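Local coordinates for competence/damage-inducible protein CinA (PDB 2A9S) that is of unproven function but belongs to the CinA competence/damage-inducible family, whose members include enzymes that deamidate nicotinamide mononucleotide, at residues V28-S33 against L38-L43; G8-L13 against I150-V155; R55-Y60 against H92-R97; V124-K129 against V155-E160. All blocks are in the same frame, centred on the assembly; numbering follows the deposited sequence.

In the fold
All four contacts belong to one alpha/beta fold, a five-stranded mixed sheet with helices on its two faces. Contact 1 joins the inner strand 28-32 to helix 38-43, and its centre lies about 9 Å from that of contact 3, where the adjacent strand 53-59 meets helix 84-96 on the other face. Contact 4 sets helix 147-167 on strand 123-130, its centre about 10 Å from those of contacts 1 and 2. Contacts 2 and 4 share Val155, the former adding helix 8-24 as an outer layer. Contacts 2 and 3 stand farthest apart, about 20 Å between centres, on opposite sides of the chain's centre. Contacts 1, 2 and 3 touch the second subunit.

Contact 1 of 4, residues V28-S33 against L38-L43; sequences VSTAES and LIAGAL
The carboxylate of Glu32 straddles two successive peptide N-H groups in the first turn of helix 38-43, those of Ile39 and Ala40. Ile39 N donates to Glu32 OE1 at 3.0 Å, with an N-H...O angle of 164°, and Ala40 N donates to Glu32 OE2, also at 3.0 Å, with an angle of 171°. Both donors arrive on the syn side of their oxygen, yet lie clearly tilted out of the carboxylate plane. The side chain reaches the helix because CG is anti to the carbonyl carbon and the chain stays extended beyond it. Two residues back on the same side of the strand, Thr30 presents OG1 to Ala40 CB at 3.7 Å, while its methyl CG2 slides past Ile39 CG2 and Leu43 CD1, 4.1 Å from each. In one of its two conformers Val28 CG1 comes within 4.2 Å of Leu43 CD1. Strand and helix run at 147°, the first two elements of a beta-alpha-beta unit completed by strand 53-59. Glu32 OE1 also bonds Thr35 OG1, and OE2 receives a weak bond from Thr30 OG1. Both buried oxygens are thus satisfied, and the paired N-H donors should fix the carboxylate's rotation.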
# COMPACT_ATOMS: atom_id res chain seq x y z
N VAL A 28 -12.54 4.19 4.24
CA VAL A 28 -11.86 2.97 4.63
C VAL A 28 -10.36 3.21 4.79
O VAL A 28 -9.78 4.05 4.08
CB VAL A 28 -12.10 1.83 3.59
CG1 VAL A 28 -11.63 2.24 2.20
CG2 VAL A 28 -11.44 0.50 4.05
N SER A 29 -9.75 2.47 5.69
CA SER A 29 -8.29 2.41 5.74
C SER A 29 -7.87 0.96 5.73
O SER A 29 -8.65 0.09 6.10
CB SER A 29 -7.74 3.12 6.98
OG SER A 29 -8.17 2.50 8.16
N THR A 30 -6.65 0.72 5.27
CA THR A 30 -6.20 -0.65 5.11
C THR A 30 -4.91 -0.80 5.86
O THR A 30 -4.12 0.15 5.93
CB THR A 30 -5.99 -0.99 3.59
OG1 THR A 30 -4.96 -0.16 3.06
CG2 THR A 30 -7.28 -0.67 2.78
N ALA A 31 -4.66 -2.01 6.37
CA ALA A 31 -3.43 -2.31 7.05
C ALA A 31 -2.96 -3.65 6.49
O ALA A 31 -3.65 -4.64 6.69
CB ALA A 31 -3.66 -2.45 8.53
N GLU A 32 -1.81 -3.69 5.83
CA GLU A 32 -1.49 -4.85 5.01
C GLU A 32 -0.11 -5.40 5.33
O GLU A 32 0.88 -4.68 5.31
CB GLU A 32 -1.54 -4.49 3.52
CG GLU A 32 -2.88 -3.84 3.12
CD GLU A 32 -2.98 -3.62 1.66
OE1 GLU A 32 -2.67 -4.57 0.91
OE2 GLU A 32 -3.41 -2.50 1.29
N SER A 33 -0.06 -6.69 5.59
CA SER A 33 1.22 -7.33 5.73
C SER A 33 1.44 -8.09 4.38
O SER A 33 2.05 -7.53 3.42
CB SER A 33 1.19 -8.16 7.02
OG SER A 33 2.47 -8.66 7.39
N LEU A 38 -1.66 -4.31 -2.13
CA LEU A 38 -2.61 -4.65 -3.20
C LEU A 38 -4.07 -4.45 -2.80
O LEU A 38 -4.90 -4.33 -3.69
CB LEU A 38 -2.43 -6.08 -3.70
CG LEU A 38 -1.06 -6.38 -4.31
CD1 LEU A 38 -0.98 -7.86 -4.78
CD2 LEU A 38 -0.78 -5.39 -5.46
N ILE A 39 -4.38 -4.41 -1.50
CA ILE A 39 -5.78 -4.16 -1.14
C ILE A 39 -6.12 -2.69 -1.44
O ILE A 39 -7.12 -2.40 -2.14
CB ILE A 39 -6.12 -4.50 0.35
CG1 ILE A 39 -5.86 -5.99 0.66
CG2 ILE A 39 -7.61 -4.12 0.63
CD1 ILE A 39 -6.10 -6.34 2.09
N ALA A 40 -5.30 -1.76 -0.91
CA ALA A 40 -5.42 -0.34 -1.29
C ALA A 40 -5.30 -0.21 -2.81
O ALA A 40 -6.04 0.59 -3.41
CB ALA A 40 -4.38 0.51 -0.58
N GLY A 41 -4.40 -0.99 -3.43
CA GLY A 41 -4.20 -0.96 -4.89
C GLY A 41 -5.50 -1.27 -5.63
O GLY A 41 -5.93 -0.54 -6.54
N ALA A 42 -6.15 -2.35 -5.23
CA ALA A 42 -7.41 -2.76 -5.83
C ALA A 42 -8.51 -1.71 -5.65
O ALA A 42 -9.18 -1.37 -6.61
CB ALA A 42 -7.85 -4.13 -5.32
N LEU A 43 -8.68 -1.18 -4.45
CA LEU A 43 -9.69 -0.13 -4.22
C LEU A 43 -9.44 1.12 -5.08
O LEU A 43 -10.40 1.74 -5.58
CB LEU A 43 -9.71 0.26 -2.76
CG LEU A 43 -10.34 -0.82 -1.87
CD1 LEU A 43 -9.89 -0.56 -0.44
CD2 LEU A 43 -11.89 -0.78 -1.95

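Contact 2 of 4, residues G8-L13 against I150-V155; sequences GDIEEL and IRLATV
Ile10 carries the contact from the side of helix 8-24, sending its two branches to different residues of helix 147-167. Its CG2 meets Val155 CG1 at 3.7 Å, the closest carbon pair between the segments. The longer branch, with chi1 -69° and chi2 175°, stretches away from the helix so that CD1 comes to rest 3.4 Å from the backbone oxygen Leu152 O and 4.1 Å from Leu152 CB. Against both Leu152 and Val155 the isoleucine side chain crosses at about a right angle, so one residue fits against two successive turns of the facing helix, and no hydrogen bond is involved. Packing thins one turn further on, where Leu13 points the same way but its side chain stays 5.7 Å from the segment 150-155. At the outer edge, Gly8 and Glu12 are exposed, whereas the partly exposed Asp9 turns its OD2 to a salt bridge with Arg156 NE. Leu152 packs on Met3 of the second subunit, and Arg151 forms a salt bridge with Glu45 of that chain. Within the chain, Ala42 of helix 38-43 touches both Ile10 and Val155, while Ile150 and Thr154, on another side of helix 147-167, rest on Val124 of strand 123-130.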
# COMPACT_ATOMS: atom_id res chain seq x y z
N GLY A 8 -11.37 -9.75 -12.66
CA GLY A 8 -12.66 -9.10 -12.81
C GLY A 8 -13.55 -9.06 -11.57
O GLY A 8 -14.18 -8.02 -11.29
N ASP A 9 -13.60 -10.18 -10.84
CA ASP A 9 -14.43 -10.22 -9.67
C ASP A 9 -13.89 -9.33 -8.53
O ASP A 9 -14.69 -8.71 -7.82
CB ASP A 9 -14.75 -11.66 -9.24
CG ASP A 9 -13.62 -12.31 -8.46
OD1 ASP A 9 -12.47 -12.40 -8.97
OD2 ASP A 9 -13.91 -12.75 -7.33
N ILE A 10 -12.55 -9.24 -8.39
CA ILE A 10 -11.91 -8.34 -7.42
C ILE A 10 -12.20 -6.88 -7.77
O ILE A 10 -12.63 -6.10 -6.89
CB ILE A 10 -10.40 -8.59 -7.29
CG1 ILE A 10 -10.16 -9.97 -6.61
CG2 ILE A 10 -9.71 -7.42 -6.56
CD1 ILE A 10 -8.66 -10.37 -6.55
N GLU A 11 -12.01 -6.52 -9.04
CA GLU A 11 -12.41 -5.21 -9.52
C GLU A 11 -13.91 -4.90 -9.28
O GLU A 11 -14.25 -3.79 -8.81
CB GLU A 11 -12.07 -5.06 -10.98
CG GLU A 11 -12.22 -3.66 -11.44
CD GLU A 11 -12.15 -3.57 -12.94
OE1 GLU A 11 -11.38 -4.37 -13.54
OE2 GLU A 11 -12.86 -2.71 -13.50
N GLU A 12 -14.78 -5.89 -9.54
CA GLU A 12 -16.23 -5.78 -9.23
C GLU A 12 -16.45 -5.46 -7.74
O GLU A 12 -17.25 -4.56 -7.38
CB GLU A 12 -16.99 -7.08 -9.61
CG GLU A 12 -18.54 -6.99 -9.55
CD GLU A 12 -19.34 -8.31 -9.87
OE1 GLU A 12 -18.86 -9.48 -9.63
OE2 GLU A 12 -20.51 -8.17 -10.35
N LEU A 13 -15.74 -6.18 -6.87
CA LEU A 13 -15.91 -5.97 -5.42
C LEU A 13 -15.44 -4.56 -5.01
O LEU A 13 -16.14 -3.87 -4.26
CB LEU A 13 -15.20 -7.06 -4.59
CG LEU A 13 -15.76 -8.50 -4.61
CD1 LEU A 13 -14.65 -9.44 -4.11
CD2 LEU A 13 -17.01 -8.63 -3.75
N ILE A 150 -2.19 -16.47 -3.54
CA ILE A 150 -2.59 -16.23 -2.14
C ILE A 150 -2.87 -14.74 -1.88
O ILE A 150 -3.83 -14.39 -1.22
CB ILE A 150 -1.52 -16.78 -1.14
CG1 ILE A 150 -1.50 -18.32 -1.19
CG2 ILE A 150 -1.77 -16.30 0.30
CD1 ILE A 150 -0.20 -18.98 -0.70
N ARG A 151 -2.00 -13.88 -2.42
CA ARG A 151 -2.19 -12.44 -2.29
C ARG A 151 -3.52 -11.97 -2.90
O ARG A 151 -4.29 -11.21 -2.29
CB ARG A 151 -0.98 -11.69 -2.86
CG ARG A 151 0.23 -11.84 -1.91
CD ARG A 151 1.56 -11.67 -2.67
NE ARG A 151 1.70 -10.47 -3.48
CZ ARG A 151 2.15 -9.29 -3.05
NH1 ARG A 151 2.43 -9.08 -1.74
NH2 ARG A 151 2.31 -8.31 -3.93
N LEU A 152 -3.82 -12.47 -4.10
CA LEU A 152 -5.06 -12.05 -4.75
C LEU A 152 -6.27 -12.65 -4.01
O LEU A 152 -7.29 -11.98 -3.86
CB LEU A 152 -5.06 -12.41 -6.24
CG LEU A 152 -4.05 -11.57 -7.04
CD1 LEU A 152 -3.99 -12.10 -8.46
CD2 LEU A 152 -4.40 -10.08 -6.97
N ALA A 153 -6.16 -13.90 -3.56
CA ALA A 153 -7.21 -14.55 -2.78
C ALA A 153 -7.50 -13.73 -1.51
O ALA A 153 -8.67 -13.52 -1.13
CB ALA A 153 -6.78 -15.98 -2.38
N THR A 154 -6.43 -13.24 -0.90
CA THR A 154 -6.56 -12.39 0.29
C THR A 154 -7.27 -11.06 -0.02
O THR A 154 -8.15 -10.61 0.75
CB THR A 154 -5.17 -12.15 0.97
OG1 THR A 154 -4.63 -13.41 1.38
CG2 THR A 154 -5.30 -11.24 2.23
N VAL A 155 -6.89 -10.42 -1.13
CA VAL A 155 -7.54 -9.17 -1.56
C VAL A 155 -9.04 -9.40 -1.70
O VAL A 155 -9.84 -8.64 -1.14
CB VAL A 155 -6.92 -8.58 -2.88
CG1 VAL A 155 -7.79 -7.43 -3.40
CG2 VAL A 155 -5.43 -8.11 -2.68

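Contact 3 of 4, residues R55-Y60 against H92-R97; sequences RGFVTY and HGALYR
With CG anti to the carbonyl carbon (chi1 -53°), the Phe57 ring leans towards the end of helix 84-96, whereas Arg55 starts at chi1 65° and bends again at chi3 66° to bring its guanidinium towards Arg97. The fold is a layered alpha/beta arrangement in which strand 53-59, outermost in its own chain, lies under this helix. Gly56 and Val58 pair antiparallel with a strand of the second subunit, so the sheet continues through the dimer. The Phe57 ring approaches Ala94 obliquely: CD2 is 3.9 Å from Ala94 CB, and CE2 equally far from Ala94 CA. Further round the rim the ring meets a polar atom: Arg97 O lies near its plane, 3.6 Å from Phe57 CZ. That carbonyl belongs to the first residue to leave helical geometry. Arg55 NH1 and NH2 form salt bridges with Asp67 and Asp63 of the second subunit, which probably help to hold the guanidinium in place. A water joins the two segments, lying in the plane of both the Phe57 ring and the guanidinium, at their edges. It accepts from Arg55 NH1 at 3.1 Å and donates to Arg97 O at 2.7 Å.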
# COMPACT_ATOMS: atom_id res chain seq x y z
N ARG A 55 -6.52 6.18 4.01
CA ARG A 55 -5.07 5.93 3.99
C ARG A 55 -4.81 4.45 4.11
O ARG A 55 -5.71 3.66 4.42
CB ARG A 55 -4.35 6.69 5.11
CG ARG A 55 -4.76 6.23 6.51
CD ARG A 55 -4.29 7.20 7.59
NE ARG A 55 -4.97 8.48 7.48
CZ ARG A 55 -4.61 9.58 8.13
NH1 ARG A 55 -3.56 9.60 8.97
NH2 ARG A 55 -5.30 10.68 7.94
N GLY A 56 -3.57 4.07 3.88
CA GLY A 56 -3.18 2.68 3.93
C GLY A 56 -1.84 2.55 4.60
O GLY A 56 -0.97 3.43 4.41
N PHE A 57 -1.67 1.45 5.34
CA PHE A 57 -0.41 1.13 6.04
C PHE A 57 0.07 -0.20 5.50
O PHE A 57 -0.70 -1.16 5.51
CB PHE A 57 -0.66 0.99 7.53
CG PHE A 57 -1.38 2.16 8.16
CD1 PHE A 57 -0.64 3.19 8.73
CD2 PHE A 57 -2.78 2.25 8.17
CE1 PHE A 57 -1.28 4.29 9.32
CE2 PHE A 57 -3.41 3.35 8.74
CZ PHE A 57 -2.67 4.36 9.31
N VAL A 58 1.29 -0.26 4.97
CA VAL A 58 1.83 -1.53 4.59
C VAL A 58 2.90 -1.83 5.61
O VAL A 58 3.94 -1.18 5.63
CB VAL A 58 2.41 -1.51 3.15
CG1 VAL A 58 3.03 -2.88 2.83
CG2 VAL A 58 1.34 -1.09 2.15
N THR A 59 2.61 -2.78 6.50
CA THR A 59 3.43 -3.02 7.68
C THR A 59 4.03 -4.41 7.49
O THR A 59 3.61 -5.39 8.13
CB THR A 59 2.60 -2.94 8.96
OG1 THR A 59 1.45 -3.79 8.83
CG2 THR A 59 2.13 -1.48 9.19
N TYR A 60 5.01 -4.43 6.58
CA TYR A 60 5.57 -5.63 6.03
C TYR A 60 6.45 -6.29 7.09
O TYR A 60 6.57 -7.51 7.10
CB TYR A 60 6.35 -5.33 4.72
CG TYR A 60 6.31 -6.51 3.75
CD1 TYR A 60 5.07 -7.02 3.31
CD2 TYR A 60 7.48 -7.15 3.31
CE1 TYR A 60 4.99 -8.14 2.44
CE2 TYR A 60 7.42 -8.27 2.43
CZ TYR A 60 6.16 -8.75 2.00
OH TYR A 60 6.06 -9.83 1.15
N HIS A 92 -7.62 -2.38 14.61
CA HIS A 92 -7.87 -1.35 15.60
C HIS A 92 -6.93 -0.16 15.39
O HIS A 92 -7.38 1.01 15.36
CB HIS A 92 -7.70 -1.92 17.00
CG HIS A 92 -7.97 -0.93 18.08
ND1 HIS A 92 -6.96 -0.27 18.75
CD2 HIS A 92 -9.13 -0.44 18.57
CE1 HIS A 92 -7.50 0.55 19.64
NE2 HIS A 92 -8.82 0.48 19.54
N GLY A 93 -5.63 -0.44 15.25
CA GLY A 93 -4.63 0.60 14.96
C GLY A 93 -4.90 1.39 13.68
O GLY A 93 -4.80 2.64 13.66
N ALA A 94 -5.27 0.69 12.60
CA ALA A 94 -5.48 1.36 11.32
C ALA A 94 -6.71 2.24 11.37
O ALA A 94 -6.79 3.25 10.65
CB ALA A 94 -5.59 0.35 10.18
N LEU A 95 -7.66 1.86 12.21
CA LEU A 95 -8.90 2.57 12.33
C LEU A 95 -8.69 3.86 13.11
O LEU A 95 -9.04 4.95 12.64
CB LEU A 95 -9.98 1.68 13.00
CG LEU A 95 -11.35 2.34 13.12
CD1 LEU A 95 -11.96 2.68 11.78
CD2 LEU A 95 -12.27 1.43 13.98
N TYR A 96 -8.08 3.75 14.29
CA TYR A 96 -7.94 4.91 15.18
C TYR A 96 -6.69 5.78 14.91
O TYR A 96 -6.53 6.84 15.53
CB TYR A 96 -8.13 4.52 16.66
CG TYR A 96 -9.53 3.97 16.96
CD1 TYR A 96 -10.64 4.81 16.95
CD2 TYR A 96 -9.73 2.62 17.21
CE1 TYR A 96 -11.92 4.31 17.19
CE2 TYR A 96 -11.00 2.12 17.45
CZ TYR A 96 -12.09 2.96 17.44
OH TYR A 96 -13.35 2.46 17.69
N ARG A 97 -5.84 5.36 13.97
CA ARG A 97 -4.81 6.23 13.40
C ARG A 97 -5.19 6.72 11.98
O ARG A 97 -4.32 6.99 11.13
CB ARG A 97 -3.43 5.56 13.44
CG ARG A 97 -2.94 5.41 14.88
CD ARG A 97 -1.75 4.52 15.00
NE ARG A 97 -1.42 4.20 16.40
CZ ARG A 97 -0.18 4.02 16.85
NH1 ARG A 97 0.87 4.17 16.06
NH2 ARG A 97 0.02 3.71 18.12
O HOH W 1 -1.76 7.59 10.59

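Contact 4 of 4, residues V124-K129 against V155-E160; sequences VHLATK and VRTALE
The backbones of strand 124-129 and helix 155-160 come nearest at Leu126 and Ala158, whose CA atoms are 6.8 Å apart. This is helix-on-sheet packing in an alpha/beta sandwich: the strand runs antiparallel to both its neighbours, 102-108 and 135-141, and its side chains alternate between the faces. His125 and Ala127 pack on Ala87 of helix 84-96, while Leu126 and Thr128 face helix 147-167. Within the two segments Leu126 makes all of the close contacts. Its CG is anti to the carbonyl carbon (chi1 -57°), and a chi2 of 89° swings CD2 against the helix backbone between Thr157 and Ala158. The methyl is 3.5 Å from Ala158 N and 4.0 Å from Ala158 CB. The small side chain of Ala158 is consistent with so close an approach of the leucine to the helix backbone. Thr157 crosses Leu126 at about a right angle and offers its apolar branch, since CG2, placed anti to the backbone N, faces the leucine. Its hydroxyl has partners of its own, Tyr142 OH and Ala153 O, which keep the polar branch satisfied beside an otherwise apolar interface. Met161, further along the helix, touches both Leu126 and Thr128, extending the packing along the strand. Both leucine methyls reach the threonine: Thr157 CG2 lies 3.8 Å from Leu126 CD2 and 4.2 Å from Leu126 CD1.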
# COMPACT_ATOMS: atom_id res chain seq x y z
N VAL A 124 -4.05 -17.13 6.33
CA VAL A 124 -4.15 -15.67 6.37
C VAL A 124 -5.22 -15.33 7.41
O VAL A 124 -6.30 -15.93 7.41
CB VAL A 124 -4.57 -15.05 5.00
CG1 VAL A 124 -4.79 -13.50 5.12
CG2 VAL A 124 -3.57 -15.38 3.88
N HIS A 125 -4.91 -14.40 8.29
CA HIS A 125 -5.88 -13.88 9.26
C HIS A 125 -6.33 -12.51 8.76
O HIS A 125 -5.49 -11.66 8.44
CB HIS A 125 -5.25 -13.77 10.64
CG HIS A 125 -5.13 -15.10 11.34
ND1 HIS A 125 -6.19 -15.70 11.97
CD2 HIS A 125 -4.09 -15.96 11.44
CE1 HIS A 125 -5.82 -16.86 12.46
NE2 HIS A 125 -4.54 -17.04 12.16
N LEU A 126 -7.65 -12.32 8.66
CA LEU A 126 -8.22 -11.05 8.21
C LEU A 126 -9.14 -10.54 9.30
O LEU A 126 -9.90 -11.32 9.93
CB LEU A 126 -9.00 -11.19 6.89
CG LEU A 126 -8.28 -11.74 5.66
CD1 LEU A 126 -8.39 -13.28 5.62
CD2 LEU A 126 -8.86 -11.13 4.41
N ALA A 127 -9.12 -9.22 9.50
CA ALA A 127 -10.01 -8.60 10.50
C ALA A 127 -10.48 -7.27 9.94
O ALA A 127 -9.71 -6.53 9.32
CB ALA A 127 -9.28 -8.39 11.82
N THR A 128 -11.76 -6.98 10.15
CA THR A 128 -12.28 -5.65 9.85
C THR A 128 -12.91 -5.05 11.10
O THR A 128 -13.57 -5.78 11.87
CB THR A 128 -13.32 -5.67 8.71
OG1 THR A 128 -14.37 -6.59 9.05
CG2 THR A 128 -12.69 -6.13 7.41
N LYS A 129 -12.71 -3.75 11.33
CA LYS A 129 -13.31 -3.09 12.50
C LYS A 129 -14.03 -1.80 12.12
O LYS A 129 -13.65 -1.12 11.18
CB LYS A 129 -12.26 -2.87 13.57
CG LYS A 129 -12.83 -2.35 14.90
CD LYS A 129 -11.79 -2.32 15.99
CE LYS A 129 -12.45 -1.84 17.28
NZ LYS A 129 -11.56 -2.06 18.44
N VAL A 155 -6.89 -10.42 -1.13
CA VAL A 155 -7.54 -9.17 -1.56
C VAL A 155 -9.04 -9.40 -1.70
O VAL A 155 -9.84 -8.64 -1.14
CB VAL A 155 -6.92 -8.58 -2.88
CG1 VAL A 155 -7.79 -7.43 -3.40
CG2 VAL A 155 -5.43 -8.11 -2.68
N ARG A 156 -9.41 -10.48 -2.41
CA ARG A 156 -10.82 -10.82 -2.56
C ARG A 156 -11.55 -10.92 -1.20
O ARG A 156 -12.57 -10.24 -0.94
CB ARG A 156 -10.96 -12.14 -3.34
CG ARG A 156 -12.46 -12.54 -3.48
CD ARG A 156 -12.63 -13.83 -4.27
NE ARG A 156 -12.14 -13.68 -5.63
CZ ARG A 156 -11.04 -14.26 -6.09
NH1 ARG A 156 -10.35 -15.08 -5.30
NH2 ARG A 156 -10.65 -14.05 -7.36
N THR A 157 -11.03 -11.74 -0.30
CA THR A 157 -11.69 -11.92 0.99
C THR A 157 -11.77 -10.60 1.77
O THR A 157 -12.79 -10.33 2.40
CB THR A 157 -10.99 -13.01 1.83
OG1 THR A 157 -10.86 -14.21 1.04
CG2 THR A 157 -11.76 -13.28 3.13
N ALA A 158 -10.69 -9.81 1.74
CA ALA A 158 -10.63 -8.51 2.41
C ALA A 158 -11.78 -7.60 1.94
O ALA A 158 -12.49 -6.97 2.75
CB ALA A 158 -9.29 -7.86 2.12
N LEU A 159 -11.99 -7.58 0.62
CA LEU A 159 -13.04 -6.74 0.03
C LEU A 159 -14.44 -7.26 0.39
O LEU A 159 -15.31 -6.46 0.75
CB LEU A 159 -12.85 -6.61 -1.49
CG LEU A 159 -11.50 -5.95 -1.91
CD1 LEU A 159 -11.48 -5.80 -3.42
CD2 LEU A 159 -11.21 -4.58 -1.22
N GLU A 160 -14.62 -8.58 0.36
CA GLU A 160 -15.86 -9.23 0.82
C GLU A 160 -16.21 -8.83 2.25
O GLU A 160 -17.37 -8.48 2.55
CB GLU A 160 -15.73 -10.76 0.71
CG GLU A 160 -15.73 -11.22 -0.75
CD GLU A 160 -15.37 -12.71 -0.89
OE1 GLU A 160 -14.92 -13.33 0.11
OE2 GLU A 160 -15.55 -13.25 -2.00